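Local coordinates for sensor protein (Bacteroides thetaiotaomicron, PDB 2X7X), which binds beta-D-fructose through this periplasmic domain, the sensory part of a hybrid two-component system that probably signals by histidine phosphorylation, at residues P75-V80 / I97-Y102; L162-D167 / R184-I189. All coordinates share one frame; numbering follows the deposited sequence.

Interaction 1. Residues P75-V80 / I97-Y102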
# COMPACT_ATOMS: atom_id res chain seq x y z
N PRO A 75 -6.88 11.27 35.11
CA PRO A 75 -5.91 10.82 36.11
C PRO A 75 -4.47 11.12 35.73
O PRO A 75 -3.64 11.32 36.61
CB PRO A 75 -6.13 9.31 36.17
CG PRO A 75 -7.53 9.12 35.68
CD PRO A 75 -7.66 10.13 34.59
N MET A 76 -4.17 11.17 34.44
CA MET A 76 -2.79 11.38 34.03
C MET A 76 -2.39 12.85 33.91
O MET A 76 -1.20 13.17 33.82
CB MET A 76 -2.50 10.64 32.73
CG MET A 76 -1.18 9.86 32.76
SD MET A 76 -1.11 8.64 34.11
CE MET A 76 -2.65 7.78 33.87
N THR A 77 -3.38 13.74 33.90
CA THR A 77 -3.10 15.17 33.75
C THR A 77 -2.12 15.70 34.81
O THR A 77 -1.08 16.23 34.46
CB THR A 77 -4.41 16.02 33.68
OG1 THR A 77 -5.14 15.67 32.50
CG2 THR A 77 -4.10 17.52 33.64
N PRO A 78 -2.43 15.52 36.12
CA PRO A 78 -1.46 16.01 37.11
C PRO A 78 -0.04 15.48 36.87
O PRO A 78 0.94 16.24 36.93
CB PRO A 78 -2.02 15.50 38.45
CG PRO A 78 -3.12 14.51 38.10
CD PRO A 78 -3.61 14.91 36.75
N ILE A 79 0.05 14.19 36.54
CA ILE A 79 1.34 13.54 36.33
C ILE A 79 2.14 14.10 35.14
O ILE A 79 3.36 14.21 35.20
CB ILE A 79 1.19 12.01 36.28
CG1 ILE A 79 1.21 11.44 37.70
CG2 ILE A 79 2.34 11.36 35.50
CD1 ILE A 79 -0.09 11.57 38.46
N VAL A 80 1.46 14.47 34.06
CA VAL A 80 2.18 15.08 32.94
C VAL A 80 2.58 16.53 33.27
O VAL A 80 3.66 16.99 32.87
CB VAL A 80 1.39 14.96 31.59
CG1 VAL A 80 2.00 15.82 30.51
CG2 VAL A 80 1.37 13.53 31.13
N ILE A 97 -4.29 14.73 27.26
CA ILE A 97 -4.63 15.09 28.64
C ILE A 97 -5.60 16.27 28.62
O ILE A 97 -6.09 16.65 27.55
CB ILE A 97 -3.38 15.40 29.49
CG1 ILE A 97 -2.55 16.52 28.87
CG2 ILE A 97 -2.54 14.15 29.70
CD1 ILE A 97 -1.48 17.09 29.78
N LEU A 98 -5.86 16.85 29.79
CA LEU A 98 -6.89 17.88 29.91
C LEU A 98 -6.35 19.29 30.16
O LEU A 98 -7.08 20.15 30.64
CB LEU A 98 -7.92 17.48 30.97
CG LEU A 98 -8.64 16.15 30.69
CD1 LEU A 98 -9.64 15.85 31.79
CD2 LEU A 98 -9.31 16.14 29.30
N SER A 99 -5.09 19.52 29.83
CA SER A 99 -4.51 20.85 29.92
C SER A 99 -3.48 21.02 28.83
O SER A 99 -3.24 20.10 28.04
CB SER A 99 -3.88 21.09 31.28
OG SER A 99 -2.75 20.25 31.44
N ASP A 100 -2.85 22.19 28.80
CA ASP A 100 -1.96 22.58 27.70
C ASP A 100 -0.52 22.58 28.16
O ASP A 100 0.36 23.18 27.55
CB ASP A 100 -2.35 23.97 27.19
CG ASP A 100 -2.20 25.06 28.26
OD1 ASP A 100 -2.22 24.77 29.48
OD2 ASP A 100 -2.05 26.23 27.86
N LYS A 101 -0.27 21.90 29.27
CA LYS A 101 1.05 21.87 29.85
C LYS A 101 1.81 20.67 29.30
O LYS A 101 1.97 19.65 29.96
CB LYS A 101 0.98 21.91 31.38
CG LYS A 101 0.52 23.30 31.91
CD LYS A 101 0.37 23.34 33.45
CE LYS A 101 0.20 24.77 33.97
NZ LYS A 101 -0.94 25.46 33.28
N TYR A 102 2.26 20.84 28.05
CA TYR A 102 3.01 19.83 27.30
C TYR A 102 3.75 20.57 26.19
O TYR A 102 3.40 21.69 25.85
CB TYR A 102 2.07 18.73 26.72
CG TYR A 102 1.04 19.25 25.74
CD1 TYR A 102 1.38 19.48 24.40
CD2 TYR A 102 -0.27 19.52 26.14
CE1 TYR A 102 0.45 19.98 23.48
CE2 TYR A 102 -1.23 20.01 25.21
CZ TYR A 102 -0.84 20.24 23.88
OH TYR A 102 -1.73 20.73 22.94
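Thr77 and the loop residues Ile97 and Leu98 make the polar half of this contact. The amide of Leu98 donates to Thr77 OG1, with Leu98 N to OG1 at 3.0 Å and an N-H...O angle of 154°, a fairly straight bond and the one hydrogen bond between residues 75-80 and 97-102. The same hydroxyl lies beside the branch point of Ile97, OG1 to CB 3.5 Å, while the methyl of Thr77 faces Ser99, CG2 to OG 3.8 Å. The chi1 of -65° explains this division: it sets OG1 beside the backbone N, where it also bonds Ala73 O one turn earlier in the helix, and leaves CG2 anti to that N.

One turn further on, Val80 continues the contact with apolar atoms. Its CG1 meets the end of the Ile97 side chain, CD1, at 3.8 Å, the two side chains crossing at a slant, and the same methyl is 3.9 Å from Lys101 O. Ile97 CG1 sits between the backbone N and carbonyl carbon (chi1 57°), and the extended chi2 then carries CD1 to Val80.

Around this shell, Ile97 also packs on Leu92 and Ala70, and Val80 on Val90, which ties the pair to strand 90-93, the strand that follows the helix in the chain. Ser99 OG bonds Glu81 of the same helix. Helix 73-85, strand 90-93 and the loop that leaves it follow one another in the alternating order of helices and parallel strands of a Rossmann-like lobe, as in periplasmic binding proteins; in the sequence, the fructose-binding Asp94 and Arg95 come between that strand and Ile97.

Interaction 2. Residues L162-D167 / R184-I189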
# COMPACT_ATOMS: atom_id res chain seq x y z
N LEU A 162 -28.63 4.59 17.45
CA LEU A 162 -27.81 3.92 18.42
C LEU A 162 -28.71 3.33 19.51
O LEU A 162 -29.29 4.06 20.32
CB LEU A 162 -26.77 4.88 19.01
CG LEU A 162 -25.79 4.24 20.00
CD1 LEU A 162 -24.98 3.12 19.34
CD2 LEU A 162 -24.87 5.28 20.61
N ILE A 163 -28.83 2.00 19.53
CA ILE A 163 -29.72 1.31 20.48
C ILE A 163 -29.00 0.67 21.68
O ILE A 163 -29.66 0.19 22.61
CB ILE A 163 -30.60 0.22 19.78
CG1 ILE A 163 -29.74 -0.94 19.25
CG2 ILE A 163 -31.44 0.84 18.68
CD1 ILE A 163 -30.51 -2.23 19.00
N ASP A 164 -27.67 0.64 21.66
CA ASP A 164 -26.89 0.11 22.79
C ASP A 164 -25.41 0.47 22.70
O ASP A 164 -24.84 0.59 21.61
CB ASP A 164 -27.05 -1.42 22.92
CG ASP A 164 -27.00 -1.89 24.38
OD1 ASP A 164 -26.24 -1.30 25.19
OD2 ASP A 164 -27.72 -2.87 24.71
N LYS A 165 -24.79 0.62 23.87
CA LYS A 165 -23.39 1.05 23.99
C LYS A 165 -22.75 0.43 25.24
O LYS A 165 -23.37 0.34 26.29
CB LYS A 165 -23.32 2.57 24.07
CG LYS A 165 -21.93 3.15 24.19
CD LYS A 165 -21.95 4.68 24.06
CE LYS A 165 -22.68 5.36 25.22
NZ LYS A 165 -21.80 5.47 26.39
N ALA A 166 -21.51 0.00 25.12
CA ALA A 166 -20.80 -0.56 26.25
C ALA A 166 -19.34 -0.25 26.09
O ALA A 166 -18.86 -0.07 24.96
CB ALA A 166 -21.04 -2.05 26.33
N ASP A 167 -18.65 -0.19 27.22
CA ASP A 167 -17.22 0.08 27.31
C ASP A 167 -16.48 -1.27 27.28
O ASP A 167 -16.65 -2.09 28.19
CB ASP A 167 -16.94 0.82 28.63
CG ASP A 167 -15.49 1.21 28.80
OD1 ASP A 167 -14.60 0.57 28.18
OD2 ASP A 167 -15.24 2.15 29.57
N ARG A 184 -28.71 -10.93 22.89
CA ARG A 184 -29.77 -11.47 23.72
C ARG A 184 -30.93 -10.47 23.87
O ARG A 184 -32.10 -10.86 23.84
CB ARG A 184 -29.18 -11.81 25.08
CG ARG A 184 -29.93 -12.84 25.92
CD ARG A 184 -29.24 -13.02 27.30
NE ARG A 184 -27.80 -13.34 27.18
CZ ARG A 184 -26.79 -12.62 27.70
NH1 ARG A 184 -27.04 -11.52 28.41
NH2 ARG A 184 -25.53 -13.02 27.52
N ARG A 185 -30.59 -9.18 24.01
CA ARG A 185 -31.58 -8.13 24.33
C ARG A 185 -32.12 -7.37 23.11
O ARG A 185 -33.06 -6.60 23.24
CB ARG A 185 -31.01 -7.16 25.38
CG ARG A 185 -30.79 -7.82 26.76
CD ARG A 185 -30.35 -6.86 27.85
NE ARG A 185 -28.96 -6.47 27.66
CZ ARG A 185 -28.58 -5.32 27.12
NH1 ARG A 185 -29.49 -4.43 26.73
NH2 ARG A 185 -27.28 -5.06 26.97
N HIS A 186 -31.51 -7.59 21.95
CA HIS A 186 -31.87 -6.85 20.75
C HIS A 186 -31.96 -7.77 19.52
O HIS A 186 -30.93 -8.14 18.95
CB HIS A 186 -30.88 -5.70 20.50
CG HIS A 186 -30.77 -4.73 21.63
ND1 HIS A 186 -31.81 -3.90 22.01
CD2 HIS A 186 -29.75 -4.46 22.48
CE1 HIS A 186 -31.43 -3.16 23.03
NE2 HIS A 186 -30.19 -3.48 23.34
N PRO A 187 -33.20 -8.14 19.11
CA PRO A 187 -33.40 -9.02 17.94
C PRO A 187 -33.01 -8.41 16.59
O PRO A 187 -32.72 -9.14 15.64
CB PRO A 187 -34.91 -9.31 17.97
CG PRO A 187 -35.51 -8.19 18.76
CD PRO A 187 -34.47 -7.85 19.80
N LYS A 188 -33.02 -7.08 16.50
CA LYS A 188 -32.67 -6.42 15.26
C LYS A 188 -31.44 -5.53 15.45
O LYS A 188 -31.54 -4.43 16.03
CB LYS A 188 -33.86 -5.63 14.69
CG LYS A 188 -33.81 -5.47 13.17
CD LYS A 188 -34.41 -4.13 12.69
CE LYS A 188 -34.27 -3.98 11.15
NZ LYS A 188 -33.93 -2.57 10.73
N ILE A 189 -30.29 -6.02 14.99
CA ILE A 189 -29.06 -5.25 14.95
C ILE A 189 -28.48 -5.24 13.52
O ILE A 189 -28.20 -6.29 12.94
CB ILE A 189 -28.00 -5.78 15.98
CG1 ILE A 189 -28.56 -5.74 17.42
CG2 ILE A 189 -26.71 -4.96 15.89
CD1 ILE A 189 -27.74 -6.55 18.43
O HOH W 1 -25.21 -2.43 27.37
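Asp164 meets Arg185 and His186 where an edge strand of an alpha/beta lobe of the periplasmic binding protein fold, strand 159-167, meets the end of the helix that follows it, 172-185, and the loop that His186 opens. Ile163, His186 and Asp164 bury the most surface here. One carboxylate oxygen takes both side-chain donors: His186 NE2 donates to Asp164 OD2 at 2.9 Å, on the anti side of the carboxylate, and Arg185 NH1 forms a salt bridge to OD2 at 3.1 Å, with a weak bond from NH2 beside it. The imidazole is turned 87° from the carboxylate, yet OD2 lies close to the ring plane; the guanidinium plane stands 63° from that of the carboxylate. Such a gathering would probably favour the ionised carboxylate.

The Arg185 chain bends at chi3 to bring its end over to Asp164, and NH2 has a further partner in Ser181 OG of the same helix. A water donates to Asp164 OD1, so both carboxylate oxygens have partners.

Ile163 supplies the apolar part. With CG1 between its backbone N and carbonyl carbon (chi1 67°), it sends CD1 over one face of the His186 ring in a CH-pi contact, while Arg185 CB lies over the opposite face. The methyl is set toward the rim of the ring: Ile163 CD1 stands 3.9 Å from the centroid of the His186 ring and 3.6 Å from His186 CG.

Overall arrangement
Interactions 1 and 2 belong to different lobes of the fructose-binding domain: 75-80 and 97-102 adjoin the sheet containing strand 90-93, whereas 162-167 is part of strand 159-167 at an edge of the other sheet, and 184-189 is the end of helix 172-185 with the loop after it. Their centres are 34 Å apart and their nearest atoms about 12 Å, without touching. Interaction 1 is the nearer to the sugar, though not in contact with it, the side chain of Ile97 lying about 12 Å from bound fructose and about 7 Å from that of Arg95. Interaction 2 is a surface contact remote from the sugar pocket, with the side chain of Ile163 about 10 Å from a potassium ion.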